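Local coordinates for protein transglutaminase-like enzymes, putative cysteine protease (Cytophaga hutchinsonii, PDB 3ISR) that probably acts as a thiol-dependent hydrolase of the transglutaminase-like superfamily, a putative cysteine protease cleaving peptide or related amide bonds, at residues 56-61 and 69-74; 134-139 and 147-152; 141-146 and 220-225. All blocks are in the same frame, centred on the assembly; numbering follows the deposited sequence.

Contact 1. Residues 56-61 and 69-74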
# COMPACT_ATOMS: atom_id res chain seq x y z
N GLU B 56 31.18 23.52 12.92
CA GLU B 56 32.08 22.82 12.00
C GLU B 56 31.25 22.14 10.90
O GLU B 56 30.26 21.47 11.19
CB GLU B 56 32.90 21.78 12.79
CG GLU B 56 33.84 20.88 11.97
CD GLU B 56 34.66 19.93 12.84
OE1 GLU B 56 35.31 20.39 13.81
OE2 GLU B 56 34.67 18.71 12.57
N ILE B 57 31.66 22.32 9.66
CA ILE B 57 30.89 21.82 8.52
C ILE B 57 31.81 21.24 7.45
O ILE B 57 32.89 21.77 7.22
CB ILE B 57 29.92 22.93 7.98
CG1 ILE B 57 29.00 22.38 6.89
CG2 ILE B 57 30.68 24.17 7.52
CD1 ILE B 57 27.65 23.08 6.85
N GLU B 58 31.41 20.12 6.83
CA GLU B 58 32.22 19.46 5.80
C GLU B 58 31.39 19.22 4.54
O GLU B 58 30.25 18.76 4.62
CB GLU B 58 32.76 18.11 6.32
CG GLU B 58 33.74 17.41 5.36
CD GLU B 58 33.79 15.88 5.51
OE1 GLU B 58 33.15 15.31 6.42
OE2 GLU B 58 34.49 15.23 4.71
N GLU B 59 31.98 19.55 3.39
CA GLU B 59 31.36 19.26 2.09
C GLU B 59 31.87 17.93 1.55
O GLU B 59 33.05 17.64 1.64
CB GLU B 59 31.66 20.36 1.06
CG GLU B 59 30.98 20.08 -0.31
CD GLU B 59 31.34 21.08 -1.41
OE1 GLU B 59 31.63 22.25 -1.08
OE2 GLU B 59 31.29 20.70 -2.61
N PHE B 60 30.96 17.12 1.00
CA PHE B 60 31.35 15.87 0.32
C PHE B 60 30.40 15.59 -0.84
O PHE B 60 29.34 16.21 -0.96
CB PHE B 60 31.37 14.69 1.30
CG PHE B 60 29.98 14.24 1.75
CD1 PHE B 60 29.33 14.87 2.82
CD2 PHE B 60 29.35 13.17 1.12
CE1 PHE B 60 28.07 14.45 3.24
CE2 PHE B 60 28.08 12.75 1.52
CZ PHE B 60 27.44 13.38 2.59
N SER B 61 30.78 14.64 -1.70
CA SER B 61 29.90 14.18 -2.76
C SER B 61 29.95 12.66 -2.81
O SER B 61 30.91 12.05 -2.33
CB SER B 61 30.32 14.75 -4.12
OG SER B 61 30.07 16.16 -4.21
N PHE B 69 27.06 17.84 -1.05
CA PHE B 69 26.46 17.72 0.27
C PHE B 69 27.32 18.43 1.31
O PHE B 69 28.53 18.51 1.15
CB PHE B 69 26.32 16.24 0.64
CG PHE B 69 25.37 15.48 -0.24
CD1 PHE B 69 23.99 15.72 -0.17
CD2 PHE B 69 25.84 14.51 -1.13
CE1 PHE B 69 23.08 15.01 -0.97
CE2 PHE B 69 24.95 13.77 -1.94
CZ PHE B 69 23.55 14.03 -1.86
N VAL B 70 26.69 18.95 2.36
CA VAL B 70 27.44 19.47 3.51
C VAL B 70 26.87 18.88 4.77
O VAL B 70 25.65 18.76 4.91
CB VAL B 70 27.46 21.03 3.60
CG1 VAL B 70 28.25 21.65 2.45
CG2 VAL B 70 26.05 21.58 3.65
N ARG B 71 27.73 18.50 5.70
CA ARG B 71 27.24 17.90 6.92
C ARG B 71 27.84 18.51 8.18
O ARG B 71 28.99 18.96 8.18
CB ARG B 71 27.45 16.38 6.92
CG ARG B 71 28.86 15.95 6.66
CD ARG B 71 29.01 14.42 6.78
NE ARG B 71 30.30 14.03 6.22
CZ ARG B 71 30.67 12.77 5.99
NH1 ARG B 71 31.86 12.53 5.48
NH2 ARG B 71 29.84 11.76 6.26
N LEU B 72 27.03 18.51 9.23
CA LEU B 72 27.40 19.05 10.52
C LEU B 72 26.61 18.31 11.58
O LEU B 72 25.58 17.69 11.28
CB LEU B 72 27.07 20.55 10.60
CG LEU B 72 25.64 21.05 10.40
CD1 LEU B 72 24.78 20.81 11.64
CD2 LEU B 72 25.69 22.56 10.10
N LYS B 73 27.09 18.37 12.82
CA LYS B 73 26.33 17.83 13.94
C LYS B 73 25.96 18.95 14.91
O LYS B 73 26.69 19.93 15.05
CB LYS B 73 27.09 16.68 14.63
CG LYS B 73 28.46 17.03 15.19
CD LYS B 73 29.18 15.79 15.75
CE LYS B 73 30.11 16.19 16.89
NZ LYS B 73 31.18 15.18 17.19
N ALA B 74 24.80 18.80 15.55
CA ALA B 74 24.27 19.81 16.44
C ALA B 74 23.88 19.18 17.78
O ALA B 74 23.33 18.08 17.81
CB ALA B 74 23.07 20.50 15.81
O HOH W 1 29.73 19.61 12.93
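The guanidinium of Arg71 is held at its edge by the carboxylate of Glu58 and over one face by the ring of Phe60, both on the neighbouring strand. Glu58 and Arg71 run side by side in the same direction, the two flat ends 31° apart. Arg71 NE meets Glu58 OE1 at 3.1 Å in a salt bridge, approaching the oxygen from above the carboxylate plane, and NH1 adds a weak second bond to the same oxygen. Phe60 crosses the arginine at about a right angle, with ring and guanidinium planes 38° apart. Its CG takes the cramped site between backbone N and carbonyl carbon (chi1 72°), which lays the ring back over the partner strand. There Arg71 CZ sits 4.4 Å from the ring centroid as a cation-pi contact, while on the opposite face Phe69 CB makes a CH-pi contact, 3.6 Å from Phe60 CE1. The Phe60 and Phe69 rings are near parallel but slid so far apart that they barely overlap.

These residues belong to a beta hairpin at one edge of a four-stranded antiparallel sheet. Glu58–Arg71 and Phe60–Phe69 are its hydrogen-bonded pairs, Arg71 N reaching Glu58 O at 2.8 Å, and Glu59–Val70 is the non-hydrogen-bonded pair between them. Glu59 and Val70 place their side chains on the other face, where Glu59 turns its carboxylate to a salt bridge with Arg68. Farther along, Ile57 CD1 meets Val70 CB and Leu72 CD2, 3.8 Å from each. Beyond the last direct backbone bond a water takes over, donating to Glu56 O and accepting from Lys73 N. The face bearing Glu58, Phe60 and Arg71 packs against a second subunit, whose Leu109 O accepts a hydrogen bond from Arg71 NH2.

Contact 2. Residues 134-139 and 147-152; sequences KEFGKI and LAITDW
Phe136, in the segment 134-139, turns its ring against the flank of the segment 147-152. CG stands anti to the carbonyl carbon (chi1 -49°), and from CB onward the side chain heads for the facing helix. At the root of the ring CG already feels Ile149 CG1, and CD2 and CE2 meet the same atom, CD2 at 3.9 Å. That methylene lies almost exactly over the ring centre, 3.7 Å from the centroid, a CH-pi contact just 3° off the normal. The other face is covered toward its rim by CG of the adjacent Glu135. On the CD1 side Ala148 CB comes within 4.3 Å. Next along the rim, CE1 has Ala148 O at 3.6 Å, obliquely placed, and Trp152 CB at 3.7 Å, near the ring plane. The far end, CZ, reaches Trp152 CG; the phenyl edge faces the indole in an offset edge-to-face pair, planes at 90°.

Glu135 bends at chi2 over that indole, and a water joins the two polar ends: it donates to Glu135 OE1 and accepts from Trp152 NE1. Beyond the CG and CD1 rim of the phenyl, Ile139 CD1 presses on Ala148 CB at 3.3 Å, tighter than usual. Leu191 of the helix 181-194 also packs on Phe136 and Ile149. This is apolar packing of two consecutive helices, linked by a short turn, in the alpha-helical part of the transglutaminase-like fold.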
# COMPACT_ATOMS: atom_id res chain seq x y z
N LYS B 134 -0.95 1.64 -21.14
CA LYS B 134 -2.38 1.90 -21.41
C LYS B 134 -2.60 3.37 -21.73
O LYS B 134 -3.29 3.72 -22.68
CB LYS B 134 -3.20 1.57 -20.18
CG LYS B 134 -4.32 0.62 -20.44
CD LYS B 134 -3.93 -0.75 -19.93
CE LYS B 134 -4.45 -1.81 -20.86
NZ LYS B 134 -3.89 -3.12 -20.44
N GLU B 135 -2.01 4.22 -20.90
CA GLU B 135 -2.24 5.65 -20.97
C GLU B 135 -1.44 6.31 -22.09
O GLU B 135 -1.95 7.19 -22.76
CB GLU B 135 -1.94 6.29 -19.60
CG GLU B 135 -2.57 7.66 -19.39
CD GLU B 135 -4.07 7.68 -19.66
OE1 GLU B 135 -4.51 8.51 -20.49
OE2 GLU B 135 -4.81 6.87 -19.04
N PHE B 136 -0.20 5.86 -22.31
CA PHE B 136 0.73 6.58 -23.21
C PHE B 136 1.33 5.73 -24.33
O PHE B 136 2.03 6.26 -25.19
CB PHE B 136 1.88 7.23 -22.42
CG PHE B 136 1.43 8.03 -21.24
CD1 PHE B 136 0.88 9.30 -21.40
CD2 PHE B 136 1.55 7.51 -19.96
CE1 PHE B 136 0.45 10.03 -20.30
CE2 PHE B 136 1.14 8.23 -18.85
CZ PHE B 136 0.57 9.50 -19.02
N GLY B 137 1.07 4.43 -24.32
CA GLY B 137 1.73 3.50 -25.24
C GLY B 137 1.63 3.77 -26.73
O GLY B 137 2.51 3.36 -27.50
N LYS B 138 0.57 4.46 -27.15
CA LYS B 138 0.31 4.69 -28.58
C LYS B 138 1.13 5.83 -29.20
O LYS B 138 1.30 5.87 -30.42
CB LYS B 138 -1.19 4.88 -28.83
N ILE B 139 1.64 6.75 -28.38
CA ILE B 139 2.43 7.90 -28.87
C ILE B 139 3.76 7.44 -29.49
O ILE B 139 4.50 6.65 -28.88
CB ILE B 139 2.68 8.95 -27.76
CG1 ILE B 139 1.36 9.28 -27.05
CG2 ILE B 139 3.30 10.23 -28.34
CD1 ILE B 139 1.54 9.88 -25.70
N LEU B 147 6.47 14.43 -23.15
CA LEU B 147 5.69 15.63 -23.05
C LEU B 147 4.24 15.29 -22.71
O LEU B 147 3.62 15.99 -21.89
CB LEU B 147 5.78 16.44 -24.35
CG LEU B 147 5.12 17.80 -24.28
CD1 LEU B 147 5.83 18.69 -23.26
CD2 LEU B 147 5.11 18.45 -25.69
N ALA B 148 3.70 14.22 -23.29
CA ALA B 148 2.35 13.78 -22.96
C ALA B 148 2.22 13.35 -21.50
O ALA B 148 1.17 13.56 -20.87
CB ALA B 148 1.90 12.66 -23.87
N ILE B 149 3.28 12.72 -20.99
CA ILE B 149 3.32 12.32 -19.58
C ILE B 149 3.22 13.58 -18.72
O ILE B 149 2.41 13.65 -17.78
CB ILE B 149 4.61 11.52 -19.25
CG1 ILE B 149 4.49 10.10 -19.80
CG2 ILE B 149 4.88 11.48 -17.70
CD1 ILE B 149 5.79 9.32 -19.79
N THR B 150 4.02 14.58 -19.08
CA THR B 150 4.16 15.82 -18.33
C THR B 150 2.83 16.56 -18.35
O THR B 150 2.38 17.09 -17.32
CB THR B 150 5.31 16.67 -18.94
OG1 THR B 150 6.53 15.92 -18.83
CG2 THR B 150 5.47 17.97 -18.19
N ASP B 151 2.19 16.60 -19.52
CA ASP B 151 0.91 17.27 -19.65
C ASP B 151 -0.20 16.50 -18.91
O ASP B 151 -1.05 17.12 -18.24
CB ASP B 151 0.55 17.51 -21.12
CG ASP B 151 1.44 18.57 -21.80
OD1 ASP B 151 2.15 19.33 -21.08
OD2 ASP B 151 1.44 18.64 -23.06
N TRP B 152 -0.19 15.17 -19.00
CA TRP B 152 -1.17 14.38 -18.26
C TRP B 152 -1.08 14.68 -16.75
O TRP B 152 -2.09 14.91 -16.11
CB TRP B 152 -1.01 12.87 -18.52
CG TRP B 152 -2.11 12.08 -17.87
CD1 TRP B 152 -3.30 11.72 -18.42
CD2 TRP B 152 -2.13 11.59 -16.52
NE1 TRP B 152 -4.06 11.02 -17.51
CE2 TRP B 152 -3.37 10.95 -16.32
CE3 TRP B 152 -1.22 11.65 -15.45
CZ2 TRP B 152 -3.72 10.34 -15.11
CZ3 TRP B 152 -1.57 11.05 -14.23
CH2 TRP B 152 -2.82 10.41 -14.07
O HOH W 2 -6.32 9.77 -19.40

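Contact 3. Residues 141-146 and 220-225; sequences NVYSKV and AYIGGN
With CG1 anti to the carbonyl carbon (chi1 -54°) and CD1 carried on outward by an extended chi2 of 167°, Ile222 reaches from its strand into the side of the helix 142-156. Val142 and Val146, one turn apart, share a rotamer, with CG1 opposite the backbone N in both. The isoleucine slides past each valine in the opposite direction, and its branches divide the work. CG1 rests against Val142 CG1 at 3.9 Å, and CG2 touches the same methyl. Ile222 CD1 goes on to meet Val146 CG2 at 4.0 Å, and it also touches Tyr143 CA on the helix backbone. Tyr143 adds the near part of its ring, CD1 lying 4.2 Å from Ile222 CD1 at an oblique approach.

Two residues back along the strand, Ala220 CB touches both methyls of Val146 about equally, 4.0 Å from CG2. Phe229 of the next strand packs on Val146, Ala220 and Ile222, closing the patch from the sheet side. Immediately after Ile222 the chain reverses in a type I' turn through Gly223 and Gly224, with both glycines at positive phi, and leads into the strand 225-229. The helical segment 142-146 runs nearly antiparallel to 220-222, at 160°, and its buried apolar side covers an antiparallel sheet, the helix-on-sheet packing of the alpha+beta core of transglutaminase-like, papain-related enzymes.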
# COMPACT_ATOMS: atom_id res chain seq x y z
N ASN B 141 6.72 9.03 -30.89
CA ASN B 141 8.10 9.47 -30.66
C ASN B 141 8.38 9.81 -29.19
O ASN B 141 7.53 10.37 -28.50
CB ASN B 141 8.53 10.59 -31.62
CG ASN B 141 8.11 11.99 -31.16
OD1 ASN B 141 7.14 12.54 -31.66
ND2 ASN B 141 8.87 12.58 -30.24
N VAL B 142 9.59 9.46 -28.76
CA VAL B 142 9.99 9.56 -27.37
C VAL B 142 9.73 10.93 -26.75
O VAL B 142 9.17 11.02 -25.66
CB VAL B 142 11.47 9.12 -27.18
CG1 VAL B 142 11.87 9.22 -25.72
CG2 VAL B 142 11.68 7.69 -27.70
N TYR B 143 10.14 12.00 -27.43
CA TYR B 143 9.94 13.33 -26.87
C TYR B 143 8.45 13.57 -26.64
O TYR B 143 8.05 14.00 -25.56
CB TYR B 143 10.52 14.43 -27.76
CG TYR B 143 10.18 15.81 -27.22
CD1 TYR B 143 10.92 16.37 -26.18
CD2 TYR B 143 9.08 16.52 -27.71
CE1 TYR B 143 10.59 17.62 -25.65
CE2 TYR B 143 8.75 17.76 -27.19
CZ TYR B 143 9.50 18.30 -26.17
OH TYR B 143 9.16 19.54 -25.68
N SER B 144 7.65 13.29 -27.66
CA SER B 144 6.20 13.49 -27.54
C SER B 144 5.60 12.63 -26.42
O SER B 144 4.68 13.05 -25.72
CB SER B 144 5.50 13.22 -28.87
OG SER B 144 5.86 14.24 -29.78
N LYS B 145 6.15 11.43 -26.25
CA LYS B 145 5.71 10.60 -25.16
C LYS B 145 5.96 11.25 -23.79
O LYS B 145 5.07 11.28 -22.94
CB LYS B 145 6.40 9.25 -25.24
CG LYS B 145 5.66 8.18 -24.52
CD LYS B 145 5.37 7.05 -25.46
CE LYS B 145 6.52 6.12 -25.57
NZ LYS B 145 6.26 5.23 -26.73
N VAL B 146 7.17 11.78 -23.57
CA VAL B 146 7.48 12.41 -22.27
C VAL B 146 6.67 13.69 -22.07
O VAL B 146 6.21 14.00 -20.96
CB VAL B 146 8.99 12.69 -22.09
CG1 VAL B 146 9.27 13.25 -20.67
CG2 VAL B 146 9.79 11.40 -22.28
N ALA B 220 14.54 13.63 -18.81
CA ALA B 220 14.48 12.35 -19.51
C ALA B 220 15.61 12.32 -20.52
O ALA B 220 15.93 13.34 -21.13
CB ALA B 220 13.14 12.19 -20.22
N TYR B 221 16.17 11.13 -20.74
CA TYR B 221 17.28 11.03 -21.68
C TYR B 221 16.74 10.67 -23.03
O TYR B 221 16.28 9.55 -23.25
CB TYR B 221 18.28 9.98 -21.20
CG TYR B 221 19.59 9.98 -21.94
CD1 TYR B 221 20.59 10.91 -21.62
CD2 TYR B 221 19.85 9.03 -22.92
CE1 TYR B 221 21.83 10.90 -22.28
CE2 TYR B 221 21.10 9.02 -23.59
CZ TYR B 221 22.07 9.95 -23.25
OH TYR B 221 23.30 9.94 -23.89
N ILE B 222 16.78 11.65 -23.94
CA ILE B 222 16.13 11.54 -25.23
C ILE B 222 17.11 11.96 -26.31
O ILE B 222 17.61 13.09 -26.30
CB ILE B 222 14.89 12.47 -25.36
CG1 ILE B 222 13.89 12.24 -24.21
CG2 ILE B 222 14.21 12.27 -26.72
CD1 ILE B 222 12.82 13.31 -24.10
N GLY B 223 17.40 11.04 -27.22
CA GLY B 223 18.30 11.32 -28.34
C GLY B 223 19.68 11.75 -27.87
O GLY B 223 20.32 12.59 -28.50
N GLY B 224 20.14 11.18 -26.77
CA GLY B 224 21.50 11.45 -26.31
C GLY B 224 21.66 12.66 -25.39
O GLY B 224 22.78 13.00 -24.99
N ASN B 225 20.55 13.28 -25.03
CA ASN B 225 20.57 14.46 -24.18
C ASN B 225 19.58 14.33 -23.05
O ASN B 225 18.49 13.83 -23.26
CB ASN B 225 20.20 15.70 -24.99
CG ASN B 225 21.19 15.97 -26.11
OD1 ASN B 225 20.84 15.93 -27.28
ND2 ASN B 225 22.44 16.23 -25.75

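Contacts 2 and 3 are neighbours, their centres about 12 Å apart, because both use the helix 142-156: one of its sides receives the preceding helix, another the sheet containing the strand 215-222. They meet directly where Lys145 NZ lies 3.1 Å from Ile139 O, a probable hydrogen bond drawing the turn before the helix onto its first turn. Both lie in the transglutaminase-like region, which probably holds the catalytic site. Contact 1 stands apart in the N-terminal family region, its centre about 41 Å from that of contact 2 and 36 Å from that of contact 3, on the opposite side of the chain's centre. Contact 1 packs on the second subunit, and Lys134 of contact 2 reaches the third.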